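Hydrolase, NUDIX family (Clostridium perfringens ATCC 13124, PDB 3F6A) probably hydrolyses a nucleoside diphosphate linked to another moiety, as many members of the NUDIX family do, though its own substrate is not established. Local coordinates at residues K79-D91 against H96-T108. Sequence-based numbering, arbitrary orientation.
Sequences KLLINPIHTILGD and HSHIDFVYYATTT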
loop_
_atom_site.group_PDB
_atom_site.type_symbol
_atom_site.label_atom_id
_atom_site.label_comp_id
_atom_site.label_asym_id
_atom_site.label_seq_id
_atom_site.Cartn_x
_atom_site.Cartn_y
_atom_site.Cartn_z
ATOM N N LYS A 79 -7.554 -8.034 10.620
ATOM C CA LYS A 79 -6.550 -8.865 9.971
ATOM C C LYS A 79 -5.514 -8.054 9.211
ATOM O O LYS A 79 -5.848 -7.226 8.364
ATOM C CB LYS A 79 -7.217 -9.875 9.031
ATOM C CG LYS A 79 -8.028 -10.937 9.763
ATOM C CD LYS A 79 -8.558 -12.015 8.826
ATOM C CE LYS A 79 -9.333 -13.078 9.606
ATOM N NZ LYS A 79 -9.868 -14.161 8.729
ATOM N N LEU A 80 -4.251 -8.299 9.537
ATOM C CA LEU A 80 -3.137 -7.622 8.891
ATOM C C LEU A 80 -2.938 -8.277 7.529
ATOM O O LEU A 80 -2.659 -9.477 7.436
ATOM C CB LEU A 80 -1.869 -7.769 9.735
ATOM C CG LEU A 80 -0.618 -7.087 9.179
ATOM C CD1 LEU A 80 -0.791 -5.572 9.226
ATOM C CD2 LEU A 80 0.596 -7.511 9.991
ATOM N N LEU A 81 -3.086 -7.485 6.476
ATOM C CA LEU A 81 -2.952 -7.992 5.119
ATOM C C LEU A 81 -1.540 -7.816 4.584
ATOM O O LEU A 81 -0.720 -7.132 5.191
ATOM C CB LEU A 81 -3.933 -7.260 4.201
ATOM C CG LEU A 81 -5.392 -7.242 4.650
ATOM C CD1 LEU A 81 -6.204 -6.385 3.685
ATOM C CD2 LEU A 81 -5.936 -8.661 4.713
ATOM N N ILE A 82 -1.258 -8.446 3.448
ATOM C CA ILE A 82 0.050 -8.308 2.827
ATOM C C ILE A 82 0.094 -6.907 2.226
ATOM O O ILE A 82 -0.804 -6.501 1.489
ATOM C CB ILE A 82 0.286 -9.389 1.729
ATOM C CG1 ILE A 82 1.345 -8.917 0.734
ATOM C CG2 ILE A 82 -0.986 -9.704 1.021
ATOM C CD1 ILE A 82 2.719 -8.788 1.326
ATOM N N ASN A 83 1.142 -6.169 2.565
ATOM C CA ASN A 83 1.316 -4.796 2.111
ATOM C C ASN A 83 2.036 -4.758 0.757
ATOM O O ASN A 83 2.895 -5.591 0.483
ATOM C CB ASN A 83 2.141 -4.038 3.164
ATOM C CG ASN A 83 1.873 -2.548 3.164
ATOM O OD1 ASN A 83 2.803 -1.740 3.211
ATOM N ND2 ASN A 83 0.602 -2.174 3.133
ATOM N N PRO A 84 1.684 -3.797 -0.115
ATOM C CA PRO A 84 2.357 -3.723 -1.417
ATOM C C PRO A 84 3.807 -3.297 -1.222
ATOM O O PRO A 84 4.143 -2.717 -0.193
ATOM C CB PRO A 84 1.549 -2.665 -2.170
ATOM C CG PRO A 84 1.028 -1.779 -1.071
ATOM C CD PRO A 84 0.617 -2.786 -0.012
ATOM N N ILE A 85 4.655 -3.596 -2.202
ATOM C CA ILE A 85 6.069 -3.225 -2.142
ATOM C C ILE A 85 6.178 -1.750 -2.517
ATOM O O ILE A 85 6.954 -0.995 -1.934
ATOM C CB ILE A 85 6.924 -4.029 -3.159
ATOM C CG1 ILE A 85 6.736 -5.532 -2.954
ATOM C CG2 ILE A 85 8.398 -3.659 -2.989
ATOM C CD1 ILE A 85 7.224 -6.047 -1.616
ATOM N N HIS A 86 5.390 -1.357 -3.509
ATOM C CA HIS A 86 5.372 0.022 -3.980
ATOM C C HIS A 86 3.958 0.408 -4.375
ATOM O O HIS A 86 3.113 -0.457 -4.635
ATOM C CB HIS A 86 6.267 0.189 -5.208
ATOM C CG HIS A 86 7.722 -0.032 -4.944
ATOM N ND1 HIS A 86 8.435 0.711 -4.026
ATOM C CD2 HIS A 86 8.610 -0.883 -5.510
ATOM C CE1 HIS A 86 9.698 0.326 -4.038
ATOM N NE2 HIS A 86 9.832 -0.638 -4.931
ATOM N N THR A 87 3.717 1.713 -4.424
ATOM C CA THR A 87 2.427 2.254 -4.818
ATOM C C THR A 87 2.704 3.288 -5.906
ATOM O O THR A 87 3.422 4.273 -5.688
ATOM C CB THR A 87 1.708 2.916 -3.625
ATOM O OG1 THR A 87 1.426 1.923 -2.629
ATOM C CG2 THR A 87 0.408 3.550 -4.073
ATOM N N ILE A 88 2.125 3.061 -7.080
ATOM C CA ILE A 88 2.333 3.950 -8.218
ATOM C C ILE A 88 1.047 4.504 -8.834
ATOM O O ILE A 88 0.018 3.822 -8.888
ATOM C CB ILE A 88 3.133 3.210 -9.311
ATOM C CG1 ILE A 88 4.501 2.811 -8.753
ATOM C CG2 ILE A 88 3.273 4.084 -10.556
ATOM C CD1 ILE A 88 5.326 1.963 -9.703
ATOM N N LEU A 89 1.113 5.750 -9.295
ATOM C CA LEU A 89 -0.039 6.384 -9.932
ATOM C C LEU A 89 0.105 6.252 -11.448
ATOM O O LEU A 89 1.065 6.770 -12.042
ATOM C CB LEU A 89 -0.134 7.859 -9.540
ATOM C CG LEU A 89 -1.313 8.639 -10.140
ATOM C CD1 LEU A 89 -2.634 8.048 -9.664
ATOM C CD2 LEU A 89 -1.207 10.110 -9.735
ATOM N N GLY A 90 -0.847 5.544 -12.056
ATOM C CA GLY A 90 -0.840 5.314 -13.487
ATOM C C GLY A 90 -1.857 6.179 -14.207
ATOM O O GLY A 90 -2.874 6.586 -13.636
ATOM N N ASP A 91 -1.590 6.435 -15.483
ATOM C CA ASP A 91 -2.442 7.299 -16.286
ATOM C C ASP A 91 -2.964 6.582 -17.521
ATOM O O ASP A 91 -3.916 7.026 -18.160
ATOM C CB ASP A 91 -1.629 8.525 -16.707
ATOM C CG ASP A 91 -2.460 9.779 -16.784
ATOM O OD1 ASP A 91 -3.306 9.989 -15.886
ATOM O OD2 ASP A 91 -2.252 10.570 -17.727
ATOM N N HIS A 96 -7.398 5.747 -17.502
ATOM C CA HIS A 96 -8.004 6.650 -16.538
ATOM C C HIS A 96 -7.037 6.614 -15.359
ATOM O O HIS A 96 -6.383 5.596 -15.122
ATOM C CB HIS A 96 -9.410 6.183 -16.133
ATOM C CG HIS A 96 -9.454 4.818 -15.518
ATOM N ND1 HIS A 96 -9.055 4.572 -14.221
ATOM C CD2 HIS A 96 -9.870 3.630 -16.016
ATOM C CE1 HIS A 96 -9.225 3.289 -13.946
ATOM N NE2 HIS A 96 -9.717 2.696 -15.017
ATOM N N SER A 97 -6.913 7.726 -14.645
ATOM C CA SER A 97 -5.988 7.778 -13.521
ATOM C C SER A 97 -6.287 6.641 -12.562
ATOM O O SER A 97 -7.445 6.343 -12.281
ATOM C CB SER A 97 -6.089 9.122 -12.797
ATOM O OG SER A 97 -4.976 9.308 -11.938
ATOM N N HIS A 98 -5.240 5.988 -12.078
ATOM C CA HIS A 98 -5.427 4.881 -11.158
ATOM C C HIS A 98 -4.202 4.615 -10.306
ATOM O O HIS A 98 -3.068 4.891 -10.707
ATOM C CB HIS A 98 -5.783 3.610 -11.933
ATOM C CG HIS A 98 -4.760 3.215 -12.953
ATOM N ND1 HIS A 98 -3.783 2.273 -12.707
ATOM C CD2 HIS A 98 -4.571 3.626 -14.229
ATOM C CE1 HIS A 98 -3.040 2.119 -13.790
ATOM N NE2 HIS A 98 -3.499 2.927 -14.727
ATOM N N ILE A 99 -4.453 4.075 -9.123
ATOM C CA ILE A 99 -3.398 3.715 -8.198
ATOM C C ILE A 99 -3.071 2.260 -8.483
ATOM O O ILE A 99 -3.969 1.435 -8.657
ATOM C CB ILE A 99 -3.875 3.850 -6.739
ATOM C CG1 ILE A 99 -4.003 5.330 -6.379
ATOM C CG2 ILE A 99 -2.912 3.137 -5.797
ATOM C CD1 ILE A 99 -4.578 5.574 -5.005
ATOM N N ASP A 100 -1.787 1.942 -8.547
ATOM C CA ASP A 100 -1.379 0.574 -8.798
ATOM C C ASP A 100 -0.527 0.056 -7.651
ATOM O O ASP A 100 0.569 0.570 -7.396
ATOM C CB ASP A 100 -0.598 0.477 -10.107
ATOM C CG ASP A 100 -0.146 -0.938 -10.403
ATOM O OD1 ASP A 100 -1.010 -1.815 -10.612
ATOM O OD2 ASP A 100 1.079 -1.177 -10.419
ATOM N N PHE A 101 -1.050 -0.951 -6.953
ATOM C CA PHE A 101 -0.345 -1.572 -5.838
ATOM C C PHE A 101 0.544 -2.667 -6.394
ATOM O O PHE A 101 0.053 -3.652 -6.939
ATOM C CB PHE A 101 -1.338 -2.164 -4.830
ATOM C CG PHE A 101 -2.100 -1.124 -4.053
ATOM C CD1 PHE A 101 -1.429 -0.067 -3.442
ATOM C CD2 PHE A 101 -3.482 -1.202 -3.921
ATOM C CE1 PHE A 101 -2.126 0.895 -2.711
ATOM C CE2 PHE A 101 -4.183 -0.248 -3.194
ATOM C CZ PHE A 101 -3.504 0.801 -2.589
ATOM N N VAL A 102 1.854 -2.489 -6.246
ATOM C CA VAL A 102 2.829 -3.438 -6.768
ATOM C C VAL A 102 3.306 -4.481 -5.773
ATOM O O VAL A 102 3.747 -4.148 -4.679
ATOM C CB VAL A 102 4.058 -2.698 -7.310
ATOM C CG1 VAL A 102 5.025 -3.687 -7.946
ATOM C CG2 VAL A 102 3.620 -1.659 -8.311
ATOM N N TYR A 103 3.236 -5.745 -6.183
ATOM C CA TYR A 103 3.653 -6.866 -5.351
ATOM C C TYR A 103 4.696 -7.702 -6.074
ATOM O O TYR A 103 4.726 -7.743 -7.306
ATOM C CB TYR A 103 2.453 -7.766 -5.037
ATOM C CG TYR A 103 1.385 -7.126 -4.191
ATOM C CD1 TYR A 103 1.308 -7.379 -2.823
ATOM C CD2 TYR A 103 0.442 -6.261 -4.758
ATOM C CE1 TYR A 103 0.319 -6.792 -2.035
ATOM C CE2 TYR A 103 -0.553 -5.671 -3.977
ATOM C CZ TYR A 103 -0.603 -5.942 -2.618
ATOM O OH TYR A 103 -1.576 -5.365 -1.840
ATOM N N TYR A 104 5.553 -8.367 -5.306
ATOM C CA TYR A 104 6.566 -9.246 -5.874
ATOM C C TYR A 104 6.197 -10.639 -5.378
ATOM O O TYR A 104 5.703 -10.790 -4.261
ATOM C CB TYR A 104 7.978 -8.870 -5.394
ATOM C CG TYR A 104 8.453 -7.484 -5.814
ATOM C CD1 TYR A 104 7.860 -6.807 -6.880
ATOM C CD2 TYR A 104 9.514 -6.867 -5.155
ATOM C CE1 TYR A 104 8.317 -5.544 -7.282
ATOM C CE2 TYR A 104 9.978 -5.610 -5.545
ATOM C CZ TYR A 104 9.375 -4.954 -6.609
ATOM O OH TYR A 104 9.840 -3.712 -6.986
ATOM N N ALA A 105 6.426 -11.651 -6.205
ATOM C CA ALA A 105 6.087 -13.019 -5.832
ATOM C C ALA A 105 6.975 -14.037 -6.532
ATOM O O ALA A 105 7.780 -13.695 -7.389
ATOM C CB ALA A 105 4.633 -13.298 -6.174
ATOM N N THR A 106 6.804 -15.299 -6.157
ATOM C CA THR A 106 7.564 -16.390 -6.745
ATOM C C THR A 106 6.597 -17.434 -7.297
ATOM O O THR A 106 5.430 -17.470 -6.912
ATOM C CB THR A 106 8.456 -17.071 -5.689
ATOM O OG1 THR A 106 7.630 -17.572 -4.630
ATOM C CG2 THR A 106 9.468 -16.081 -5.116
ATOM N N THR A 107 7.092 -18.271 -8.206
ATOM C CA THR A 107 6.304 -19.356 -8.788
ATOM C C THR A 107 7.283 -20.501 -9.079
ATOM O O THR A 107 8.491 -20.282 -9.167
ATOM C CB THR A 107 5.567 -18.914 -10.076
ATOM O OG1 THR A 107 4.508 -19.839 -10.360
ATOM C CG2 THR A 107 6.513 -18.849 -11.252
ATOM N N THR A 108 6.765 -21.717 -9.230
ATOM C CA THR A 108 7.613 -22.886 -9.449
ATOM C C THR A 108 8.133 -23.221 -10.851
ATOM O O THR A 108 9.248 -23.725 -10.982
ATOM C CB THR A 108 6.929 -24.140 -8.890
ATOM O OG1 THR A 108 5.670 -24.321 -9.543
ATOM C CG2 THR A 108 6.702 -23.997 -7.396
HETATM O O HOH W 1 -2.468 9.939 -13.222
#
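Tyr-103 and Tyr-104 both turn CG beside the backbone N, with chi1 near -64°, and each ring receives an aliphatic group of the facing segment over one face. Strands 86-90 and 98-106 form an antiparallel beta hairpin in the mixed sheet of the NUDIX fold, with a classic beta bulge where pairing starts. There Ile-85 and His-86 both face Val-102. Ile-85 N donates to Val-102 O at 2.7 Å, almost in line with the C=O bond, while His-86 N bonds that oxygen only weakly. Val-102 N returns a bond to His-86 O, and regular pairing follows to Gly-90 and His-98.

Pro-84 CA makes a CH-pi contact with the Tyr-103 ring, 4.0 Å from its centroid. Ile-82 CG1 reaches the edge of that ring at CE1. Ile-85 crosses Tyr-104 at about a right angle and sets CG1 over its face. Tyr-104 OH lies at the edge of the His-86 imidazole, and Glu-146 of helix 138-150 bonds to both OH and His-86 NE2.

On the face with Thr-87, the Phe-101 ring edge meets Thr-87 OG1, and its CD1 lies 3.8 Å from Pro-84 CG. This ring also meets Phe-101 of the second subunit. Ile-88 and Leu-89 pair, antiparallel, with a strand of that subunit, so the sheet continues across the dimer interface.

At the far end, His-98 holds CG between its backbone N and carbonyl carbon (chi1 58°). This lays the imidazole against Gly-90, whose CA sits 4.0 Å from the His-98 ring centroid. One water donates to Asp-91 OD1 at 2.8 Å and also bonds Ser-97 OG.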